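Local coordinates for protein aminotransferase, class IV (Brucella abortus, PDB 4TVI) that probably transfers the amino group of leucine, isoleucine or valine to 2-oxoglutarate, using pyridoxal 5'-phosphate as its cofactor, at residues A[76-81]-A[105-110]; A[101-106]-A[122-127]; A[210-213]-A[219-222]. All coordinates share one frame; numbering follows the deposited sequence.

Overall arrangement
Interactions 1 and 2 are neighbours in the N-terminal part of the fold, their centres about 7 Å apart, and both draw on helix 100-111. Interaction 1 packs that helix against the start of helix 78-91; interaction 2 packs it onto strand 120-128 of the five-stranded antiparallel sheet. They touch where Leu78 CD2 lies 3.7 Å from Glu104 CG and where Ala107 CB lies 4.2 Å from Ile122 CG2. Interaction 3 belongs to the second, mixed sheet, on the opposite side of the chain's centre; its centre is about 29 Å from each of the others. Lys180, which carries the pyridoxal phosphate, falls in the chain between interactions 2 and 3.

Interaction 1: A[76-81]-A[105-110]; sequences PDLDRH and ALAREG
A small, mostly buried helix-to-helix contact, one leucine methyl against an alanine and the flat of an arginine, joins the first turn of helix 78-91 to the later part of helix 100-111, where Leu78 reaches across to Ala107 and Arg108. Leu78 CD2 stands 4.3 Å from Ala107 CB and lies 3.8 Å from Arg108 CZ, over the centre of one guanidinium face. With CG of Leu78 anti to the backbone N (chi1 172°), CD2 is carried across to Ala107 and Arg108, while the Arg108 chain, extended from CG to NE, slides past the leucine in the opposite direction. The pair of helices lies beside the antiparallel sheet of the smaller, N-terminal domain of this class IV aminotransferase fold, and on the sheet side Ala107 also touches Leu147 of strand 143-151. The guanidinium is held by more than the leucine methyl: NH2 forms a salt bridge with Glu104, one turn back on the same helix, and NH1 bonds to Thr75 OG1, which limits its freedom to turn over Leu78. Just ahead of the leucine, Asp77 takes the N-cap position without a capping bond from its carboxylate, which instead pairs with Arg245 of helix 241-252.

Interaction 2: A[101-106]-A[122-127]; sequences NDIEAL and IRPMYW
The Tyr126 ring meets Ile103 at a slant, with the isoleucine methyl CD1 coming in near the phenol end, 3.5 Å from OH and 4.1 Å from CE2. The ring of Phe145 also meets it, their planes inclined at about 55°. The second ring in the contact is the pyrrolidine of Pro124, whose CG lies 4.2 Å from Ile103 CG2. Ile103 therefore serves both partners with different branches. Its CG1 is anti to the carbonyl carbon (chi1 -68°), which sends the longer arm with CD1 to the tyrosine and leaves CG2 for the proline. The Ile103 and Tyr126 side chains approach from opposite directions, whereas Ile103 and Pro124 cross at about a right angle. No hydrogen bond links the two segments. The buried phenol oxygen has its polar partners close by, in Asn86 OD1 and the backbone N of Leu98, and these two bonds fix the end of the ring against which CD1 packs. On the same strand, the Arg123 guanidinium bonds to Ala53 O of the second subunit and makes a cation-pi contact with Trp59 of the second subunit. Ile103 also touches Ser82 of helix 78-91. This is a helix laid on one face of a sheet: helix 100-111 covers strand 120-128, which runs between strands 64-70 and 143-151.

Interaction 3: A[210-213]-A[219-222]; sequences GNVA and NVFM
Val212 turns CG1 anti to its backbone N (chi1 176°), and Val220 puts its own CG1 between the backbone N and the carbonyl carbon (chi1 72°); these two settings bring the methyls 4.0 Å apart. The side chains cross at about a right angle and meet through this single pair of methyls. Val220 CG1 also lies beside the main chain of the first strand, 4.4 Å from Ala213 O. No direct hydrogen bond joins the segments. A water fills the role instead, donating a proton to Ala213 O at 2.8 Å and accepting from Val220 N at 2.9 Å and from Asn219 ND2 at 3.1 Å. The segments lie on the consecutive strands 212-215 and 219-224 of the large mixed sheet, which nonetheless do not pair with each other: strand 212-215 is antiparallel to 202-206, and strand 219-224 runs between 227-231 and 272-277. The water thus bridges the backbones of two strands that do not pair. Asn219 ND2 has a second acceptor in Leu238 O, so two bonds hold that amide nitrogen and help fix the side chain beside the water. Helix 264-268 borders the apolar part, with Phe267 touching both valines and Ile264 touching Val212. Ile273 of strand 272-277 and Pro231 of strand 227-231 also touch Val220.

Interaction 1: A[76-81]-A[105-110]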
loop_
_atom_site.group_PDB
_atom_site.type_symbol
_atom_site.label_atom_id
_atom_site.label_comp_id
_atom_site.label_asym_id
_atom_site.label_seq_id
_atom_site.Cartn_x
_atom_site.Cartn_y
_atom_site.Cartn_z
ATOM N N PRO A 76 -5.858 -25.735 11.104
ATOM C CA PRO A 76 -5.367 -26.286 9.833
ATOM C C PRO A 76 -4.452 -25.338 9.072
ATOM O O PRO A 76 -4.727 -24.139 8.984
ATOM C CB PRO A 76 -6.654 -26.554 9.044
ATOM C CG PRO A 76 -7.681 -25.674 9.666
ATOM C CD PRO A 76 -7.325 -25.628 11.124
ATOM N N ASP A 77 -3.359 -25.889 8.551
ATOM C CA ASP A 77 -2.404 -25.154 7.725
ATOM C C ASP A 77 -1.803 -23.946 8.441
ATOM O O ASP A 77 -1.361 -22.993 7.792
ATOM C CB ASP A 77 -3.056 -24.709 6.407
ATOM C CG ASP A 77 -3.078 -25.819 5.359
ATOM O OD1 ASP A 77 -2.126 -26.627 5.334
ATOM O OD2 ASP A 77 -4.047 -25.888 4.567
ATOM N N LEU A 78 -1.784 -23.986 9.770
ATOM C CA LEU A 78 -1.111 -22.945 10.550
ATOM C C LEU A 78 0.364 -22.870 10.161
ATOM O O LEU A 78 0.959 -21.792 10.152
ATOM C CB LEU A 78 -1.251 -23.195 12.056
ATOM C CG LEU A 78 -0.433 -22.273 12.972
ATOM C CD1 LEU A 78 -0.775 -20.804 12.715
ATOM C CD2 LEU A 78 -0.659 -22.626 14.439
ATOM N N ASP A 79 0.955 -24.021 9.850
ATOM C CA ASP A 79 2.368 -24.062 9.503
ATOM C C ASP A 79 2.622 -23.361 8.173
ATOM O O ASP A 79 3.597 -22.620 8.036
ATOM C CB ASP A 79 2.881 -25.506 9.458
ATOM C CG ASP A 79 2.049 -26.410 8.551
ATOM O OD1 ASP A 79 0.874 -26.094 8.278
ATOM O OD2 ASP A 79 2.577 -27.452 8.115
ATOM N N ARG A 80 1.736 -23.577 7.204
ATOM C CA ARG A 80 1.885 -22.953 5.891
ATOM C C ARG A 80 1.680 -21.442 5.970
ATOM O O ARG A 80 2.424 -20.677 5.365
ATOM C CB ARG A 80 0.903 -23.555 4.882
ATOM C CG ARG A 80 1.052 -25.056 4.675
ATOM C CD ARG A 80 0.485 -25.463 3.330
ATOM N NE ARG A 80 1.262 -24.913 2.217
ATOM C CZ ARG A 80 0.832 -24.866 0.959
ATOM N NH1 ARG A 80 -0.374 -25.327 0.655
ATOM N NH2 ARG A 80 1.603 -24.357 0.006
ATOM N N HIS A 81 0.667 -21.023 6.720
ATOM C CA HIS A 81 0.392 -19.603 6.909
ATOM C C HIS A 81 1.541 -18.905 7.632
ATOM O O HIS A 81 1.872 -17.758 7.325
ATOM C CB HIS A 81 -0.921 -19.409 7.675
ATOM C CG HIS A 81 -2.147 -19.638 6.846
ATOM N ND1 HIS A 81 -2.511 -18.805 5.808
ATOM C CD2 HIS A 81 -3.098 -20.602 6.901
ATOM C CE1 HIS A 81 -3.632 -19.242 5.266
ATOM N NE2 HIS A 81 -4.008 -20.335 5.909
ATOM N N ALA A 105 4.736 -21.703 16.875
ATOM C CA ALA A 105 4.849 -22.009 18.297
ATOM C C ALA A 105 4.296 -20.864 19.142
ATOM O O ALA A 105 3.588 -21.084 20.124
ATOM C CB ALA A 105 6.293 -22.293 18.666
ATOM N N LEU A 106 4.624 -19.642 18.747
ATOM C CA LEU A 106 4.138 -18.450 19.432
ATOM C C LEU A 106 2.615 -18.335 19.314
ATOM O O LEU A 106 1.930 -17.989 20.279
ATOM C CB LEU A 106 4.813 -17.205 18.859
ATOM C CG LEU A 106 4.559 -15.885 19.584
ATOM C CD1 LEU A 106 5.147 -15.938 20.984
ATOM C CD2 LEU A 106 5.138 -14.727 18.789
ATOM N N ALA A 107 2.094 -18.636 18.129
ATOM C CA ALA A 107 0.652 -18.619 17.902
ATOM C C ALA A 107 -0.069 -19.584 18.844
ATOM O O ALA A 107 -1.086 -19.236 19.447
ATOM C CB ALA A 107 0.340 -18.963 16.455
ATOM N N ARG A 108 0.470 -20.792 18.979
ATOM C CA ARG A 108 -0.151 -21.803 19.826
ATOM C C ARG A 108 -0.128 -21.381 21.292
ATOM O O ARG A 108 -1.047 -21.690 22.053
ATOM C CB ARG A 108 0.534 -23.163 19.654
ATOM C CG ARG A 108 0.429 -23.714 18.235
ATOM C CD ARG A 108 0.757 -25.199 18.165
ATOM N NE ARG A 108 0.761 -25.661 16.778
ATOM C CZ ARG A 108 -0.322 -26.036 16.103
ATOM N NH1 ARG A 108 -1.517 -26.003 16.681
ATOM N NH2 ARG A 108 -0.211 -26.433 14.840
ATOM N N GLU A 109 0.929 -20.677 21.681
ATOM C CA GLU A 109 1.038 -20.165 23.038
ATOM C C GLU A 109 -0.026 -19.101 23.272
ATOM O O GLU A 109 -0.710 -19.102 24.299
ATOM C CB GLU A 109 2.441 -19.599 23.296
ATOM C CG GLU A 109 3.522 -20.665 23.386
ATOM C CD GLU A 109 4.927 -20.097 23.467
ATOM O OE1 GLU A 109 5.099 -18.877 23.259
ATOM O OE2 GLU A 109 5.866 -20.880 23.733
ATOM N N GLY A 110 -0.190 -18.218 22.293
ATOM C CA GLY A 110 -1.148 -17.134 22.405
ATOM C C GLY A 110 -2.576 -17.631 22.485
ATOM O O GLY A 110 -3.393 -17.066 23.213
#

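Interaction 2: A[101-106]-A[122-127]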
loop_
_atom_site.group_PDB
_atom_site.type_symbol
_atom_site.label_atom_id
_atom_site.label_comp_id
_atom_site.label_asym_id
_atom_site.label_seq_id
_atom_site.Cartn_x
_atom_site.Cartn_y
_atom_site.Cartn_z
ATOM N N ASN A 101 8.554 -21.856 12.268
ATOM C CA ASN A 101 8.244 -22.630 13.467
ATOM C C ASN A 101 8.089 -21.749 14.705
ATOM O O ASN A 101 7.257 -22.037 15.571
ATOM C CB ASN A 101 9.318 -23.690 13.709
ATOM C CG ASN A 101 9.093 -24.939 12.889
ATOM O OD1 ASN A 101 8.046 -25.102 12.265
ATOM N ND2 ASN A 101 10.080 -25.827 12.875
ATOM N N ASP A 102 8.896 -20.691 14.790
ATOM C CA ASP A 102 8.778 -19.724 15.879
ATOM C C ASP A 102 7.388 -19.094 15.902
ATOM O O ASP A 102 6.742 -19.037 16.950
ATOM C CB ASP A 102 9.826 -18.607 15.753
ATOM C CG ASP A 102 11.230 -19.062 16.107
ATOM O OD1 ASP A 102 11.380 -20.040 16.874
ATOM O OD2 ASP A 102 12.187 -18.432 15.611
ATOM N N ILE A 103 6.939 -18.629 14.737
ATOM C CA ILE A 103 5.636 -17.987 14.605
ATOM C C ILE A 103 4.514 -18.956 14.969
ATOM O O ILE A 103 3.575 -18.592 15.678
ATOM C CB ILE A 103 5.415 -17.445 13.176
ATOM C CG1 ILE A 103 6.361 -16.272 12.904
ATOM C CG2 ILE A 103 3.956 -17.030 12.961
ATOM C CD1 ILE A 103 6.160 -15.628 11.534
ATOM N N GLU A 104 4.618 -20.192 14.491
ATOM C CA GLU A 104 3.607 -21.202 14.788
ATOM C C GLU A 104 3.563 -21.506 16.285
ATOM O O GLU A 104 2.488 -21.561 16.883
ATOM C CB GLU A 104 3.870 -22.486 14.000
ATOM C CG GLU A 104 2.940 -23.629 14.381
ATOM C CD GLU A 104 3.111 -24.860 13.500
ATOM O OE1 GLU A 104 3.893 -24.807 12.531
ATOM O OE2 GLU A 104 2.448 -25.881 13.778
ATOM N N ALA A 105 4.736 -21.703 16.875
ATOM C CA ALA A 105 4.849 -22.009 18.297
ATOM C C ALA A 105 4.296 -20.864 19.142
ATOM O O ALA A 105 3.588 -21.084 20.124
ATOM C CB ALA A 105 6.293 -22.293 18.666
ATOM N N LEU A 106 4.624 -19.642 18.747
ATOM C CA LEU A 106 4.138 -18.450 19.432
ATOM C C LEU A 106 2.615 -18.335 19.314
ATOM O O LEU A 106 1.930 -17.989 20.279
ATOM C CB LEU A 106 4.813 -17.205 18.859
ATOM C CG LEU A 106 4.559 -15.885 19.584
ATOM C CD1 LEU A 106 5.147 -15.938 20.984
ATOM C CD2 LEU A 106 5.138 -14.727 18.789
ATOM N N ILE A 122 -5.914 -15.476 13.551
ATOM C CA ILE A 122 -4.484 -15.312 13.803
ATOM C C ILE A 122 -3.787 -14.496 12.709
ATOM O O ILE A 122 -3.694 -14.950 11.568
ATOM C CB ILE A 122 -3.793 -16.689 13.906
ATOM C CG1 ILE A 122 -4.494 -17.573 14.942
ATOM C CG2 ILE A 122 -2.312 -16.533 14.222
ATOM C CD1 ILE A 122 -4.126 -19.038 14.817
ATOM N N ARG A 123 -3.301 -13.302 13.043
ATOM C CA ARG A 123 -2.645 -12.456 12.046
ATOM C C ARG A 123 -1.216 -12.076 12.438
ATOM O O ARG A 123 -1.006 -11.177 13.253
ATOM C CB ARG A 123 -3.453 -11.176 11.786
ATOM C CG ARG A 123 -2.815 -10.261 10.715
ATOM C CD ARG A 123 -3.674 -9.037 10.387
ATOM N NE ARG A 123 -3.882 -8.182 11.553
ATOM C CZ ARG A 123 -5.028 -8.104 12.221
ATOM N NH1 ARG A 123 -6.068 -8.826 11.829
ATOM N NH2 ARG A 123 -5.137 -7.304 13.278
ATOM N N PRO A 124 -0.223 -12.771 11.860
ATOM C CA PRO A 124 1.184 -12.373 11.976
ATOM C C PRO A 124 1.474 -11.139 11.123
ATOM O O PRO A 124 0.904 -11.019 10.039
ATOM C CB PRO A 124 1.949 -13.589 11.439
ATOM C CG PRO A 124 0.939 -14.688 11.326
ATOM C CD PRO A 124 -0.374 -14.025 11.107
ATOM N N MET A 125 2.340 -10.248 11.595
ATOM C CA MET A 125 2.652 -9.028 10.851
ATOM C C MET A 125 4.131 -8.647 10.952
ATOM O O MET A 125 4.717 -8.675 12.033
ATOM C CB MET A 125 1.784 -7.871 11.346
ATOM C CG MET A 125 0.307 -8.005 11.005
ATOM S SD MET A 125 -0.705 -6.704 11.738
ATOM C CE MET A 125 -0.494 -7.055 13.483
ATOM N N TYR A 126 4.720 -8.301 9.812
ATOM C CA TYR A 126 6.085 -7.788 9.735
ATOM C C TYR A 126 6.067 -6.412 9.081
ATOM O O TYR A 126 5.259 -6.172 8.186
ATOM C CB TYR A 126 6.988 -8.693 8.903
ATOM C CG TYR A 126 7.494 -9.960 9.547
ATOM C CD1 TYR A 126 8.304 -9.925 10.676
ATOM C CD2 TYR A 126 7.223 -11.192 8.973
ATOM C CE1 TYR A 126 8.793 -11.096 11.240
ATOM C CE2 TYR A 126 7.705 -12.356 9.524
ATOM C CZ TYR A 126 8.489 -12.308 10.658
ATOM O OH TYR A 126 8.968 -13.483 11.199
ATOM N N TRP A 127 6.969 -5.529 9.502
ATOM C CA TRP A 127 7.078 -4.198 8.909
ATOM C C TRP A 127 8.431 -3.563 9.235
ATOM O O TRP A 127 9.120 -3.986 10.163
ATOM C CB TRP A 127 5.946 -3.300 9.401
ATOM C CG TRP A 127 6.083 -2.919 10.851
ATOM C CD1 TRP A 127 6.674 -1.793 11.354
ATOM C CD2 TRP A 127 5.630 -3.676 11.983
ATOM N NE1 TRP A 127 6.610 -1.799 12.728
ATOM C CE2 TRP A 127 5.977 -2.946 13.140
ATOM C CE3 TRP A 127 4.967 -4.899 12.130
ATOM C CZ2 TRP A 127 5.675 -3.394 14.426
ATOM C CZ3 TRP A 127 4.668 -5.345 13.414
ATOM C CH2 TRP A 127 5.024 -4.594 14.543
#

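Interaction 3: A[210-213]-A[219-222]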
loop_
_atom_site.group_PDB
_atom_site.type_symbol
_atom_site.label_atom_id
_atom_site.label_comp_id
_atom_site.label_asym_id
_atom_site.label_seq_id
_atom_site.Cartn_x
_atom_site.Cartn_y
_atom_site.Cartn_z
ATOM N N GLY A 210 -7.925 -9.279 -18.623
ATOM C CA GLY A 210 -9.366 -9.451 -18.648
ATOM C C GLY A 210 -9.777 -10.850 -18.217
ATOM O O GLY A 210 -10.936 -11.241 -18.360
ATOM N N ASN A 211 -8.834 -11.609 -17.672
ATOM C CA ASN A 211 -9.149 -12.940 -17.175
ATOM C C ASN A 211 -9.408 -12.902 -15.674
ATOM O O ASN A 211 -8.723 -12.189 -14.939
ATOM C CB ASN A 211 -8.012 -13.904 -17.496
ATOM C CG ASN A 211 -7.807 -14.069 -18.984
ATOM O OD1 ASN A 211 -8.769 -14.199 -19.735
ATOM N ND2 ASN A 211 -6.550 -14.074 -19.419
ATOM N N VAL A 212 -10.405 -13.663 -15.227
ATOM C CA VAL A 212 -10.766 -13.696 -13.816
ATOM C C VAL A 212 -9.577 -14.127 -12.974
ATOM O O VAL A 212 -8.882 -15.085 -13.317
ATOM C CB VAL A 212 -11.957 -14.639 -13.552
ATOM C CG1 VAL A 212 -12.249 -14.721 -12.065
ATOM C CG2 VAL A 212 -13.187 -14.158 -14.302
ATOM N N ALA A 213 -9.340 -13.394 -11.890
ATOM C CA ALA A 213 -8.279 -13.710 -10.951
ATOM C C ALA A 213 -8.847 -14.294 -9.661
ATOM O O ALA A 213 -8.437 -15.361 -9.218
ATOM C CB ALA A 213 -7.456 -12.466 -10.647
ATOM N N ASN A 219 -9.809 -16.118 -3.049
ATOM C CA ASN A 219 -9.754 -16.959 -4.241
ATOM C C ASN A 219 -11.150 -17.396 -4.638
ATOM O O ASN A 219 -12.021 -17.534 -3.782
ATOM C CB ASN A 219 -8.867 -18.182 -4.005
ATOM C CG ASN A 219 -7.405 -17.820 -3.900
ATOM O OD1 ASN A 219 -6.757 -18.106 -2.898
ATOM N ND2 ASN A 219 -6.872 -17.188 -4.945
ATOM N N VAL A 220 -11.369 -17.594 -5.933
ATOM C CA VAL A 220 -12.700 -17.935 -6.421
ATOM C C VAL A 220 -12.675 -19.268 -7.159
ATOM O O VAL A 220 -11.670 -19.638 -7.772
ATOM C CB VAL A 220 -13.267 -16.820 -7.332
ATOM C CG1 VAL A 220 -12.545 -16.785 -8.678
ATOM C CG2 VAL A 220 -14.775 -16.983 -7.525
ATOM N N PHE A 221 -13.782 -19.997 -7.045
ATOM C CA PHE A 221 -13.980 -21.277 -7.710
ATOM C C PHE A 221 -15.330 -21.281 -8.394
ATOM O O PHE A 221 -16.243 -20.568 -7.982
ATOM C CB PHE A 221 -13.943 -22.437 -6.714
ATOM C CG PHE A 221 -12.573 -22.795 -6.209
ATOM C CD1 PHE A 221 -11.934 -22.006 -5.263
ATOM C CD2 PHE A 221 -11.956 -23.966 -6.630
ATOM C CE1 PHE A 221 -10.684 -22.357 -4.775
ATOM C CE2 PHE A 221 -10.708 -24.325 -6.155
ATOM C CZ PHE A 221 -10.070 -23.518 -5.217
ATOM N N MET A 222 -15.474 -22.118 -9.412
ATOM C CA MET A 222 -16.782 -22.373 -9.985
ATOM C C MET A 222 -16.958 -23.850 -10.300
ATOM O O MET A 222 -15.985 -24.594 -10.437
ATOM C CB MET A 222 -16.998 -21.528 -11.242
ATOM C CG MET A 222 -15.937 -21.717 -12.313
ATOM S SD MET A 222 -16.414 -20.960 -13.879
ATOM C CE MET A 222 -17.381 -22.289 -14.599
HETATM O O HOH W 1 -8.854 -17.329 -7.338
#